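Local coordinates for periplasmic protein TorT (Vibrio parahaemolyticus, PDB 3O1I) that probably recognises trimethylamine N-oxide in the periplasm, as the TorT family is thought to do, and passes the signal to the sensor kinase TorS, at residues Pro47-Gln52 against Thr71-Ala76; Gln54-Cys59 against Ser83-Thr88; Pro89-Val94 against Met258-Tyr263; Ala140-Pro145 against Asn184-Val189; Val226-Gly231 against Ala244-Met249. One frame throughout, in Å; residues are numbered along the deposited sequence.

Interaction 1 of 5, residues Pro47-Gln52 against Thr71-Ala76; sequences PNKSRQ and TVDPHA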
# COMPACT_ATOMS: atom_id res chain seq x y z
N PRO D 47 -6.95 -5.81 -18.37
CA PRO D 47 -6.65 -7.21 -18.08
C PRO D 47 -7.74 -7.84 -17.22
O PRO D 47 -7.61 -8.97 -16.77
CB PRO D 47 -5.31 -7.15 -17.35
CG PRO D 47 -4.80 -5.73 -17.61
CD PRO D 47 -6.06 -4.92 -17.61
N ASN D 48 -8.83 -7.10 -17.01
CA ASN D 48 -9.94 -7.58 -16.20
C ASN D 48 -11.03 -8.24 -17.02
O ASN D 48 -12.20 -7.87 -16.92
CB ASN D 48 -10.54 -6.43 -15.40
CG ASN D 48 -9.56 -5.84 -14.44
OD1 ASN D 48 -8.39 -6.21 -14.45
ND2 ASN D 48 -10.02 -4.92 -13.60
N LYS D 49 -10.63 -9.23 -17.81
CA LYS D 49 -11.55 -9.95 -18.67
C LYS D 49 -12.62 -10.68 -17.86
O LYS D 49 -13.83 -10.55 -18.12
CB LYS D 49 -10.76 -10.91 -19.56
CG LYS D 49 -9.75 -10.15 -20.43
CD LYS D 49 -8.64 -10.99 -21.04
CE LYS D 49 -7.61 -10.07 -21.71
NZ LYS D 49 -6.55 -10.83 -22.45
N SER D 50 -12.17 -11.43 -16.86
CA SER D 50 -13.09 -12.18 -16.01
C SER D 50 -14.18 -11.28 -15.46
O SER D 50 -15.34 -11.66 -15.40
CB SER D 50 -12.32 -12.82 -14.85
OG SER D 50 -11.18 -13.52 -15.32
N ARG D 51 -13.80 -10.07 -15.08
CA ARG D 51 -14.76 -9.13 -14.53
C ARG D 51 -15.77 -8.61 -15.55
O ARG D 51 -16.90 -8.26 -15.20
CB ARG D 51 -14.04 -7.96 -13.86
CG ARG D 51 -14.98 -7.00 -13.14
CD ARG D 51 -14.27 -6.35 -11.99
NE ARG D 51 -13.78 -7.36 -11.05
CZ ARG D 51 -12.83 -7.13 -10.14
NH1 ARG D 51 -12.28 -5.92 -10.05
NH2 ARG D 51 -12.43 -8.11 -9.33
N GLN D 52 -15.37 -8.55 -16.82
CA GLN D 52 -16.28 -8.06 -17.86
C GLN D 52 -17.27 -9.16 -18.24
O GLN D 52 -18.45 -8.89 -18.46
CB GLN D 52 -15.50 -7.57 -19.09
CG GLN D 52 -16.37 -6.78 -20.08
CD GLN D 52 -15.60 -6.24 -21.28
OE1 GLN D 52 -14.90 -6.98 -21.98
NE2 GLN D 52 -15.75 -4.94 -21.54
N THR D 71 -15.22 -4.11 -25.61
CA THR D 71 -14.33 -5.20 -25.19
C THR D 71 -12.90 -4.91 -24.83
O THR D 71 -12.22 -4.09 -25.46
CB THR D 71 -14.27 -6.34 -26.22
OG1 THR D 71 -13.64 -5.87 -27.41
CG2 THR D 71 -15.65 -6.84 -26.54
N VAL D 72 -12.44 -5.66 -23.83
CA VAL D 72 -11.10 -5.59 -23.28
C VAL D 72 -10.27 -6.56 -24.10
O VAL D 72 -9.24 -7.04 -23.66
CB VAL D 72 -11.10 -6.05 -21.80
CG1 VAL D 72 -12.04 -5.16 -20.98
CG2 VAL D 72 -11.53 -7.52 -21.70
N ASP D 73 -10.75 -6.84 -25.30
CA ASP D 73 -10.06 -7.76 -26.20
C ASP D 73 -10.99 -8.11 -27.35
O ASP D 73 -12.19 -8.36 -27.16
CB ASP D 73 -9.62 -9.03 -25.43
CG ASP D 73 -9.00 -10.10 -26.33
OD1 ASP D 73 -8.71 -9.83 -27.52
OD2 ASP D 73 -8.79 -11.24 -25.83
N PRO D 74 -10.45 -8.13 -28.59
CA PRO D 74 -11.26 -8.44 -29.76
C PRO D 74 -11.71 -9.89 -29.76
O PRO D 74 -12.89 -10.19 -29.94
CB PRO D 74 -10.30 -8.17 -30.92
CG PRO D 74 -9.30 -7.22 -30.35
CD PRO D 74 -9.08 -7.84 -29.01
N HIS D 75 -10.76 -10.78 -29.55
CA HIS D 75 -11.03 -12.21 -29.55
C HIS D 75 -11.51 -12.79 -28.21
O HIS D 75 -11.35 -13.99 -27.95
CB HIS D 75 -9.77 -12.95 -30.00
CG HIS D 75 -9.18 -12.43 -31.28
ND1 HIS D 75 -9.92 -12.30 -32.44
CD2 HIS D 75 -7.93 -12.00 -31.58
CE1 HIS D 75 -9.14 -11.82 -33.40
NE2 HIS D 75 -7.93 -11.63 -32.90
N ALA D 76 -12.13 -11.96 -27.38
CA ALA D 76 -12.63 -12.39 -26.07
C ALA D 76 -13.95 -13.15 -26.12
O ALA D 76 -14.11 -14.17 -25.46
CB ALA D 76 -12.76 -11.19 -25.16
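Gln-52 OE1 accepts a weak hydrogen bond from the backbone N of Val-72, 3.3 Å away, with 153° at the hydrogen. The same oxygen is hydrogen-bonded to Tyr-77 OH, while Gln-52 NE2 is held by the carbonyl O of Gly-70 and, weakly, that of Tyr-12, so both ends of the buried amide are engaged and its rotation is fixed. CG of Gln-52 stands opposite the backbone N (chi1 -168°), and the extended chain carries the amide past Val-72. In the Rossmann-like lobe of a type I periplasmic binding protein, this joins the first turn of helix 49-62 to the loop that follows strand 66-69. Val-72 CG1 lies on the amide, 3.7 Å from Gln-52 CD, while CG2 fits between Gln-52 OE1 and Lys-49 CG, the lysine and valine side chains meeting at a slant. Farther out, the extended Lys-49 chain brings NZ to 4.1 Å from Asp-73 OD2, too far apart for a salt bridge, though their charges probably attract.

Interaction 2 of 5, residues Gln54-Cys59 against Ser83-Thr88; sequences QQLALC and SWVGNT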
# COMPACT_ATOMS: atom_id res chain seq x y z
N GLN D 54 -18.46 -11.32 -16.36
CA GLN D 54 -19.47 -11.30 -15.31
C GLN D 54 -20.38 -10.07 -15.43
O GLN D 54 -21.59 -10.18 -15.32
CB GLN D 54 -18.78 -11.34 -13.93
CG GLN D 54 -17.74 -12.46 -13.75
CD GLN D 54 -18.29 -13.87 -13.96
OE1 GLN D 54 -19.19 -14.32 -13.25
NE2 GLN D 54 -17.73 -14.58 -14.95
N GLN D 55 -19.80 -8.90 -15.67
CA GLN D 55 -20.59 -7.67 -15.81
C GLN D 55 -21.46 -7.81 -17.05
O GLN D 55 -22.54 -7.22 -17.14
CB GLN D 55 -19.68 -6.45 -15.97
CG GLN D 55 -18.84 -6.11 -14.74
CD GLN D 55 -18.23 -4.73 -14.80
OE1 GLN D 55 -17.43 -4.44 -15.70
NE2 GLN D 55 -18.60 -3.86 -13.86
N LEU D 56 -20.97 -8.60 -17.99
CA LEU D 56 -21.66 -8.88 -19.24
C LEU D 56 -22.86 -9.75 -18.89
O LEU D 56 -23.97 -9.56 -19.41
CB LEU D 56 -20.71 -9.62 -20.18
CG LEU D 56 -20.92 -9.53 -21.68
CD1 LEU D 56 -21.14 -8.08 -22.11
CD2 LEU D 56 -19.69 -10.13 -22.37
N ALA D 57 -22.63 -10.70 -18.00
CA ALA D 57 -23.68 -11.60 -17.53
C ALA D 57 -24.58 -10.83 -16.57
O ALA D 57 -25.76 -11.13 -16.43
CB ALA D 57 -23.06 -12.80 -16.81
N LEU D 58 -24.02 -9.82 -15.90
CA LEU D 58 -24.78 -9.00 -14.98
C LEU D 58 -25.76 -8.17 -15.79
O LEU D 58 -26.89 -7.94 -15.37
CB LEU D 58 -23.87 -8.08 -14.18
CG LEU D 58 -24.58 -6.93 -13.47
CD1 LEU D 58 -25.66 -7.45 -12.54
CD2 LEU D 58 -23.56 -6.12 -12.69
N CYS D 59 -25.31 -7.71 -16.95
CA CYS D 59 -26.18 -6.90 -17.79
C CYS D 59 -27.45 -7.68 -18.10
O CYS D 59 -28.56 -7.19 -17.88
CB CYS D 59 -25.47 -6.53 -19.10
SG CYS D 59 -24.46 -5.01 -19.05
N SER D 83 -23.17 -16.96 -25.21
CA SER D 83 -22.99 -17.75 -24.00
C SER D 83 -22.94 -16.91 -22.72
O SER D 83 -22.91 -17.44 -21.62
CB SER D 83 -21.70 -18.58 -24.14
OG SER D 83 -21.36 -19.27 -22.95
N TRP D 84 -22.93 -15.58 -22.87
CA TRP D 84 -22.91 -14.69 -21.71
C TRP D 84 -24.09 -13.73 -21.77
O TRP D 84 -24.48 -13.15 -20.75
CB TRP D 84 -21.61 -13.86 -21.66
CG TRP D 84 -20.34 -14.66 -21.58
CD1 TRP D 84 -19.61 -15.15 -22.63
CD2 TRP D 84 -19.67 -15.10 -20.39
NE1 TRP D 84 -18.53 -15.86 -22.17
CE2 TRP D 84 -18.54 -15.85 -20.80
CE3 TRP D 84 -19.91 -14.93 -19.02
CZ2 TRP D 84 -17.65 -16.43 -19.89
CZ3 TRP D 84 -19.03 -15.52 -18.11
CH2 TRP D 84 -17.92 -16.25 -18.55
N VAL D 85 -24.68 -13.55 -22.96
CA VAL D 85 -25.80 -12.63 -23.09
C VAL D 85 -27.06 -13.24 -23.71
O VAL D 85 -28.17 -12.75 -23.48
CB VAL D 85 -25.39 -11.39 -23.92
CG1 VAL D 85 -26.20 -10.19 -23.48
CG2 VAL D 85 -23.92 -11.11 -23.76
N GLY D 86 -26.89 -14.29 -24.51
CA GLY D 86 -28.04 -14.92 -25.13
C GLY D 86 -28.52 -14.28 -26.42
O GLY D 86 -27.73 -14.00 -27.32
N ASN D 87 -29.83 -14.04 -26.53
CA ASN D 87 -30.39 -13.43 -27.73
C ASN D 87 -30.12 -11.96 -27.80
O ASN D 87 -30.42 -11.31 -28.80
CB ASN D 87 -31.91 -13.62 -27.80
CG ASN D 87 -32.69 -12.65 -26.89
OD1 ASN D 87 -32.50 -12.64 -25.67
ND2 ASN D 87 -33.56 -11.85 -27.50
N THR D 88 -29.56 -11.41 -26.72
CA THR D 88 -29.29 -9.99 -26.68
C THR D 88 -28.41 -9.53 -27.84
O THR D 88 -27.40 -10.15 -28.16
CB THR D 88 -28.61 -9.60 -25.37
OG1 THR D 88 -29.32 -10.20 -24.28
CG2 THR D 88 -28.64 -8.09 -25.19
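Trp-84 covers the largest share of this contact, bringing its six-membered ring to Gln-54 and Ala-57 of helix 49-62. Its CG is turned away from its own carbonyl carbon (chi1 -59°), which directs that ring along the helix. Ala-57 CB meets the ring at the edge, near its plane, 4.4 Å from Trp-84 CE3. One turn earlier, the Gln-54 chain bends at CG and brings NE2 to 3.5 Å from Trp-84 CZ3; amide and indole planes stand almost perpendicular, 86° apart. Leu-56, second in buried surface, works deeper. Its CD2 lies 4.3 Å from Trp-84 CB, and its CG sits 4.0 Å from Val-85 CG2, the two side chains crossing at about a right angle. Leu-56 and Val-85 both also rest on Ile-67 of strand 66-69, so the short helix 82-85 and the longer helix 49-62 are packed side by side over one face of the N-terminal parallel sheet. Cys-59, farther along the same helix, is joined by a disulfide to Cys-9 in strand 7-12, tying the helix covalently to that sheet. Beyond Val-85 the chain turns at Gly-86 in a type II' turn, closed by a hydrogen bond from Thr-88 OG1 to Val-85 O. No hydrogen bond crosses between the two segments, so their cohesion is that of aliphatic and aromatic surfaces, with the glutamine amide at the more exposed border.

Interaction 3 of 5, residues Pro89-Val94 against Met258-Tyr263; sequences PVFATV and MQAAHY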
# COMPACT_ATOMS: atom_id res chain seq x y z
N PRO D 89 -28.83 -8.45 -28.52
CA PRO D 89 -28.12 -7.86 -29.65
C PRO D 89 -27.03 -6.95 -29.10
O PRO D 89 -27.31 -6.06 -28.30
CB PRO D 89 -29.21 -7.07 -30.36
CG PRO D 89 -30.04 -6.57 -29.21
CD PRO D 89 -30.14 -7.80 -28.33
N VAL D 90 -25.80 -7.19 -29.53
CA VAL D 90 -24.67 -6.39 -29.05
C VAL D 90 -24.29 -5.31 -30.05
O VAL D 90 -24.45 -5.46 -31.26
CB VAL D 90 -23.43 -7.28 -28.78
CG1 VAL D 90 -23.80 -8.41 -27.84
CG2 VAL D 90 -22.88 -7.82 -30.07
N PHE D 91 -23.79 -4.20 -29.51
CA PHE D 91 -23.35 -3.07 -30.31
C PHE D 91 -21.92 -2.71 -29.90
O PHE D 91 -21.71 -2.23 -28.78
CB PHE D 91 -24.25 -1.84 -30.08
CG PHE D 91 -25.59 -1.91 -30.76
CD1 PHE D 91 -26.65 -2.61 -30.18
CD2 PHE D 91 -25.79 -1.28 -31.99
CE1 PHE D 91 -27.89 -2.67 -30.82
CE2 PHE D 91 -27.02 -1.35 -32.63
CZ PHE D 91 -28.07 -2.04 -32.04
N ALA D 92 -20.95 -2.95 -30.78
CA ALA D 92 -19.56 -2.62 -30.47
C ALA D 92 -19.48 -1.09 -30.32
O ALA D 92 -19.98 -0.37 -31.18
CB ALA D 92 -18.64 -3.10 -31.59
N THR D 93 -18.87 -0.61 -29.24
CA THR D 93 -18.78 0.82 -29.00
C THR D 93 -17.50 1.50 -29.45
O THR D 93 -17.57 2.59 -30.02
CB THR D 93 -18.92 1.17 -27.51
OG1 THR D 93 -19.95 0.38 -26.92
CG2 THR D 93 -19.26 2.66 -27.35
N VAL D 94 -16.35 0.90 -29.18
CA VAL D 94 -15.10 1.54 -29.59
C VAL D 94 -14.05 0.57 -30.03
O VAL D 94 -13.10 0.96 -30.70
CB VAL D 94 -14.51 2.40 -28.45
CG1 VAL D 94 -13.20 2.98 -28.88
CG2 VAL D 94 -15.47 3.51 -28.09
N MET D 258 -27.38 5.68 -29.95
CA MET D 258 -28.34 5.79 -31.04
C MET D 258 -28.50 4.46 -31.75
O MET D 258 -29.61 3.98 -31.93
CB MET D 258 -27.89 6.85 -32.03
CG MET D 258 -28.78 6.97 -33.25
SD MET D 258 -27.81 7.12 -34.75
CE MET D 258 -27.44 5.36 -35.13
N GLN D 259 -27.38 3.87 -32.16
CA GLN D 259 -27.43 2.58 -32.86
C GLN D 259 -28.37 1.58 -32.20
O GLN D 259 -29.27 1.05 -32.85
CB GLN D 259 -26.03 1.96 -32.95
CG GLN D 259 -25.04 2.68 -33.84
CD GLN D 259 -23.96 1.75 -34.34
OE1 GLN D 259 -23.36 1.01 -33.56
NE2 GLN D 259 -23.69 1.79 -35.64
N ALA D 260 -28.17 1.32 -30.91
CA ALA D 260 -29.02 0.37 -30.20
C ALA D 260 -30.43 0.91 -29.98
O ALA D 260 -31.40 0.17 -30.10
CB ALA D 260 -28.38 -0.01 -28.87
N ALA D 261 -30.54 2.19 -29.67
CA ALA D 261 -31.85 2.79 -29.44
C ALA D 261 -32.73 2.74 -30.69
O ALA D 261 -33.96 2.76 -30.61
CB ALA D 261 -31.69 4.23 -28.96
N HIS D 262 -32.09 2.69 -31.86
CA HIS D 262 -32.79 2.63 -33.14
C HIS D 262 -33.16 1.19 -33.48
O HIS D 262 -34.28 0.91 -33.89
CB HIS D 262 -31.91 3.22 -34.25
CG HIS D 262 -32.10 4.69 -34.45
ND1 HIS D 262 -32.32 5.57 -33.41
CD2 HIS D 262 -32.10 5.44 -35.58
CE1 HIS D 262 -32.45 6.79 -33.89
NE2 HIS D 262 -32.32 6.74 -35.20
N TYR D 263 -32.21 0.28 -33.32
CA TYR D 263 -32.46 -1.13 -33.59
C TYR D 263 -33.55 -1.63 -32.65
O TYR D 263 -34.14 -2.69 -32.88
CB TYR D 263 -31.19 -1.94 -33.38
CG TYR D 263 -31.40 -3.43 -33.43
CD1 TYR D 263 -31.31 -4.13 -34.63
CD2 TYR D 263 -31.70 -4.15 -32.28
CE1 TYR D 263 -31.50 -5.50 -34.68
CE2 TYR D 263 -31.89 -5.52 -32.31
CZ TYR D 263 -31.79 -6.20 -33.51
OH TYR D 263 -31.96 -7.56 -33.54
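Gln-259 NE2 makes weak hydrogen bonds to the carbonyl oxygens of Glu-270 and Lys-271, which hold the amide end, while CB, set by the helix backbone, packs on Phe-91 CD2. The setting is the N-terminal alpha/beta lobe of the periplasmic binding protein fold: helix 249-263 covers one face of the parallel sheet, running nearly antiparallel to strand 90-92, with N-to-C directions 154° apart and segment axes 9.0 Å from each other. Phe-91 projects from the strand into this layer and buries more surface than any other residue here. Its CG lies opposite the carbonyl carbon (chi1 -76°), which turns the ring so that one face lies under Ala-260. The CB of Ala-260 stands 3.6 Å from the ring centroid and 23° off the normal, a CH-pi contact. Tyr-263 CB lies at the ring edge, near the plane. The two aromatic rings form an offset edge-to-face pair, the edge of Phe-91 directed to the face of Tyr-263, with centroids 5.9 Å apart. On the sheet side, Phe-91 also touches Ile-68 and Lys-108 of the flanking strands. Pro-89 completes the patch at the start of the strand, where its CB approaches Tyr-263 CE2 at 3.7 Å.

Interaction 4 of 5, residues Ala140-Pro145 against Asn184-Val189; sequences ALLLGP and NLVQRV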
# COMPACT_ATOMS: atom_id res chain seq x y z
N ALA D 140 11.05 10.72 -33.16
CA ALA D 140 11.01 9.63 -32.18
C ALA D 140 9.59 9.11 -31.96
O ALA D 140 8.71 9.89 -31.63
CB ALA D 140 11.60 10.09 -30.86
N LEU D 141 9.40 7.81 -32.12
CA LEU D 141 8.08 7.19 -31.95
C LEU D 141 7.78 6.58 -30.58
O LEU D 141 8.38 5.59 -30.21
CB LEU D 141 7.87 6.10 -33.02
CG LEU D 141 7.35 6.54 -34.40
CD1 LEU D 141 7.45 5.39 -35.40
CD2 LEU D 141 5.91 7.01 -34.25
N LEU D 142 6.84 7.16 -29.85
CA LEU D 142 6.44 6.64 -28.54
C LEU D 142 4.94 6.38 -28.56
O LEU D 142 4.17 7.04 -27.87
CB LEU D 142 6.79 7.63 -27.43
CG LEU D 142 8.25 8.09 -27.33
CD1 LEU D 142 8.40 8.93 -26.08
CD2 LEU D 142 9.19 6.90 -27.29
N LEU D 143 4.55 5.39 -29.35
CA LEU D 143 3.15 5.03 -29.52
C LEU D 143 2.48 4.37 -28.33
O LEU D 143 1.46 4.87 -27.84
CB LEU D 143 3.03 4.13 -30.75
CG LEU D 143 3.60 4.82 -31.99
CD1 LEU D 143 3.55 3.89 -33.20
CD2 LEU D 143 2.82 6.11 -32.24
N GLY D 144 3.03 3.26 -27.86
CA GLY D 144 2.43 2.59 -26.72
C GLY D 144 2.89 1.15 -26.59
O GLY D 144 4.01 0.83 -26.99
N PRO D 145 2.04 0.26 -26.05
CA PRO D 145 2.38 -1.15 -25.88
C PRO D 145 2.72 -1.93 -27.16
O PRO D 145 3.55 -1.49 -27.96
CB PRO D 145 1.15 -1.71 -25.15
CG PRO D 145 0.05 -0.79 -25.58
CD PRO D 145 0.70 0.55 -25.52
N ASN D 184 9.55 7.86 -18.60
CA ASN D 184 10.85 7.23 -18.67
C ASN D 184 11.28 7.12 -20.14
O ASN D 184 12.43 7.34 -20.49
CB ASN D 184 10.79 5.85 -18.01
CG ASN D 184 12.11 5.12 -18.05
OD1 ASN D 184 13.07 5.50 -17.36
ND2 ASN D 184 12.18 4.07 -18.85
N LEU D 185 10.32 6.78 -21.00
CA LEU D 185 10.62 6.66 -22.43
C LEU D 185 10.92 8.00 -23.08
O LEU D 185 11.72 8.09 -24.01
CB LEU D 185 9.44 6.00 -23.15
CG LEU D 185 9.38 4.48 -23.04
CD1 LEU D 185 8.31 3.95 -24.00
CD2 LEU D 185 10.74 3.89 -23.39
N VAL D 186 10.28 9.05 -22.58
CA VAL D 186 10.49 10.37 -23.12
C VAL D 186 11.88 10.85 -22.71
O VAL D 186 12.64 11.34 -23.55
CB VAL D 186 9.42 11.36 -22.59
CG1 VAL D 186 9.85 12.79 -22.87
CG2 VAL D 186 8.08 11.09 -23.26
N GLN D 187 12.19 10.69 -21.43
CA GLN D 187 13.48 11.10 -20.87
C GLN D 187 14.60 10.49 -21.67
O GLN D 187 15.54 11.19 -22.05
CB GLN D 187 13.60 10.68 -19.40
CG GLN D 187 12.45 11.14 -18.51
CD GLN D 187 12.58 10.63 -17.08
OE1 GLN D 187 13.07 9.52 -16.85
NE2 GLN D 187 12.12 11.44 -16.12
N ARG D 188 14.51 9.19 -21.93
CA ARG D 188 15.53 8.52 -22.71
C ARG D 188 15.65 9.24 -24.04
O ARG D 188 16.74 9.42 -24.57
CB ARG D 188 15.16 7.05 -22.94
CG ARG D 188 16.29 6.23 -23.57
CD ARG D 188 15.84 4.83 -24.00
NE ARG D 188 15.06 4.13 -22.97
CZ ARG D 188 14.66 2.87 -23.05
NH1 ARG D 188 14.95 2.14 -24.12
NH2 ARG D 188 13.94 2.34 -22.07
N VAL D 189 14.51 9.65 -24.59
CA VAL D 189 14.48 10.35 -25.87
C VAL D 189 15.23 11.67 -25.80
O VAL D 189 16.11 11.94 -26.62
CB VAL D 189 13.02 10.61 -26.32
CG1 VAL D 189 12.98 11.57 -27.51
CG2 VAL D 189 12.37 9.28 -26.68
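Ala-140 opens the contact, its CB 3.9 Å from Val-189 CG1. Leu-141 points away from the helix, while its backbone pairs with Asp-171 and Phe-173 alongside. Leu-142 is the main element. With CG set opposite its carbonyl carbon (chi1 -56°), it divides its two methyls over the helix surface: CD1 reaches Val-186 CG2 at 3.6 Å, and CD2 lies 4.0 Å from Val-189 CG2 and 4.2 Å from Leu-185 CB. Leu-142 meets Val-186 at about a right angle but runs past Val-189 in the opposite direction, touching residues about one helical turn apart. Strand 140-142 and helix segment 184-189 lie almost exactly antiparallel, at 173°, with axes 9.8 Å apart. This is the layering of a beta-alpha-beta crossover: helix 179-192 connects strand 167-172 to strand 197-200 and passes over strand 137-142, which lies between them in the C-terminal sheet. Ile-198 in the next strand also touches Leu-142 and Val-189, and Ala-208 of helix 202-214 borders Val-186. All the side chains that meet are aliphatic and buried, so the helix is held to the sheet by hydrophobic burial and shape, without a hydrogen bond between the segments.

Interaction 5 of 5, residues Val226-Gly231 against Ala244-Met249; sequences VYLSHG and APTDKM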
# COMPACT_ATOMS: atom_id res chain seq x y z
N VAL D 226 -1.05 11.05 -31.29
CA VAL D 226 -1.65 10.12 -32.25
C VAL D 226 -3.16 10.07 -31.99
O VAL D 226 -3.90 9.36 -32.69
CB VAL D 226 -1.04 8.73 -32.13
CG1 VAL D 226 -1.58 7.81 -33.22
CG2 VAL D 226 0.46 8.83 -32.27
N TYR D 227 -3.60 10.82 -30.98
CA TYR D 227 -5.02 10.94 -30.62
C TYR D 227 -5.17 12.07 -29.61
O TYR D 227 -4.17 12.63 -29.17
CB TYR D 227 -5.61 9.61 -30.09
CG TYR D 227 -5.11 9.11 -28.75
CD1 TYR D 227 -5.74 9.51 -27.56
CD2 TYR D 227 -4.03 8.23 -28.66
CE1 TYR D 227 -5.30 9.03 -26.32
CE2 TYR D 227 -3.58 7.75 -27.43
CZ TYR D 227 -4.22 8.16 -26.26
OH TYR D 227 -3.74 7.77 -25.02
N LEU D 228 -6.39 12.43 -29.25
CA LEU D 228 -6.59 13.55 -28.33
C LEU D 228 -7.04 13.18 -26.93
O LEU D 228 -7.63 12.12 -26.71
CB LEU D 228 -7.61 14.53 -28.92
CG LEU D 228 -7.91 15.76 -28.05
CD1 LEU D 228 -6.77 16.76 -28.18
CD2 LEU D 228 -9.20 16.38 -28.46
N SER D 229 -6.76 14.07 -25.99
CA SER D 229 -7.13 13.90 -24.59
C SER D 229 -7.17 15.28 -23.95
O SER D 229 -6.60 16.21 -24.48
CB SER D 229 -6.10 13.01 -23.87
OG SER D 229 -4.80 13.58 -23.85
N HIS D 230 -7.84 15.41 -22.82
CA HIS D 230 -7.93 16.71 -22.17
C HIS D 230 -6.57 17.34 -21.91
O HIS D 230 -6.45 18.54 -21.71
CB HIS D 230 -8.69 16.61 -20.85
CG HIS D 230 -10.09 16.13 -21.00
ND1 HIS D 230 -11.18 16.82 -20.49
CD2 HIS D 230 -10.60 15.01 -21.57
CE1 HIS D 230 -12.29 16.15 -20.75
NE2 HIS D 230 -11.96 15.04 -21.40
N GLY D 231 -5.53 16.51 -21.91
CA GLY D 231 -4.20 17.04 -21.65
C GLY D 231 -3.55 17.50 -22.93
O GLY D 231 -2.99 18.59 -22.99
N ALA D 244 -2.45 16.91 -33.56
CA ALA D 244 -3.22 15.90 -32.84
C ALA D 244 -4.55 15.60 -33.55
O ALA D 244 -5.45 16.45 -33.58
CB ALA D 244 -3.50 16.36 -31.42
N PRO D 245 -4.67 14.40 -34.13
CA PRO D 245 -5.92 14.05 -34.82
C PRO D 245 -6.99 13.66 -33.80
O PRO D 245 -6.76 12.77 -33.00
CB PRO D 245 -5.50 12.85 -35.67
CG PRO D 245 -4.48 12.19 -34.81
CD PRO D 245 -3.65 13.37 -34.36
N THR D 246 -8.14 14.32 -33.84
CA THR D 246 -9.22 13.99 -32.92
C THR D 246 -10.24 13.08 -33.59
O THR D 246 -10.79 13.43 -34.64
CB THR D 246 -9.97 15.25 -32.47
OG1 THR D 246 -11.08 14.88 -31.64
CG2 THR D 246 -10.50 15.99 -33.67
N ASP D 247 -10.50 11.92 -32.99
CA ASP D 247 -11.46 10.97 -33.54
C ASP D 247 -12.80 11.12 -32.83
O ASP D 247 -13.58 10.18 -32.71
CB ASP D 247 -10.93 9.52 -33.45
CG ASP D 247 -11.01 8.92 -32.05
OD1 ASP D 247 -11.12 9.67 -31.05
OD2 ASP D 247 -10.96 7.67 -31.95
N LYS D 248 -13.04 12.35 -32.36
CA LYS D 248 -14.27 12.72 -31.68
C LYS D 248 -14.84 11.58 -30.87
O LYS D 248 -15.53 10.71 -31.40
CB LYS D 248 -15.30 13.21 -32.71
CG LYS D 248 -14.89 14.48 -33.44
CD LYS D 248 -15.73 14.71 -34.67
CE LYS D 248 -14.95 15.52 -35.69
NZ LYS D 248 -15.35 15.23 -37.10
N MET D 249 -14.53 11.60 -29.58
CA MET D 249 -14.98 10.56 -28.65
C MET D 249 -16.42 10.76 -28.17
O MET D 249 -17.26 9.86 -28.31
CB MET D 249 -14.04 10.52 -27.44
CG MET D 249 -12.56 10.31 -27.78
SD MET D 249 -11.61 11.84 -27.84
CE MET D 249 -10.44 11.46 -29.11
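The contact lies close to the middle of the molecule, where segment 244-249 probably forms one of the connections that carry the chain between the two lobes of a type I periplasmic binding protein. It packs there against the loop leaving strand 222-225. Pro-245 sets its ring against the backbone of that loop, with CG 3.6 Å from Val-226 O. The next link is made by backbone atoms: Tyr-227 CA lies 3.5 Å from Pro-245 O in a CA-H...O contact, with 151° at the hydrogen. Leu-228, whose CB points to the other segment, buries the most surface. Its CG is placed opposite the backbone N (chi1 -180°), so the side chain runs beside Thr-246 in the same direction, CD2 being 4.0 Å from Thr-246 OG1. That hydroxyl oxygen accepts from Lys-248 N at 3.3 Å, an ST turn that shapes the bend after the strand, and it is also hydrogen-bonded to Ser-293 OG. Met-249 turns toward Leu-228, but the contact runs mainly through a terminal methyl whose placement is doubtful. Thr-246 pairs through its backbone with Lys-278 of strand 278-280. Around this junction, Tyr-227 packs on helix 202-214, Pro-245 on Met-118 and Glu-121 of helix 116-127, and Met-249 on Tyr-19 and Ser-22 of helix 18-32.

Overall arrangement
Interactions 1 and 2 share helix 49-62: its first turn meets a loop through a buried glutamine amide, whereas its next turns pack aliphatic groups against a tryptophan of helix 82-85 at a more exposed place. Interactions 3 and 4 are both buried helix-on-sheet contacts with antiparallel axes, one in each lobe, their centres about 36 Å apart on opposite sides of the chain's centre; a phenylalanine ring packed on an alanine and a tyrosine carries the first, purely aliphatic packing the second. Interaction 5 is the most central, and mixes side-chain packing with contacts to backbone carbonyls. It touches interaction 4 through Leu-143 CD2 and Val-226 CG2, 3.6 Å apart, and segment 244-249 leads directly into the helix used by interaction 3.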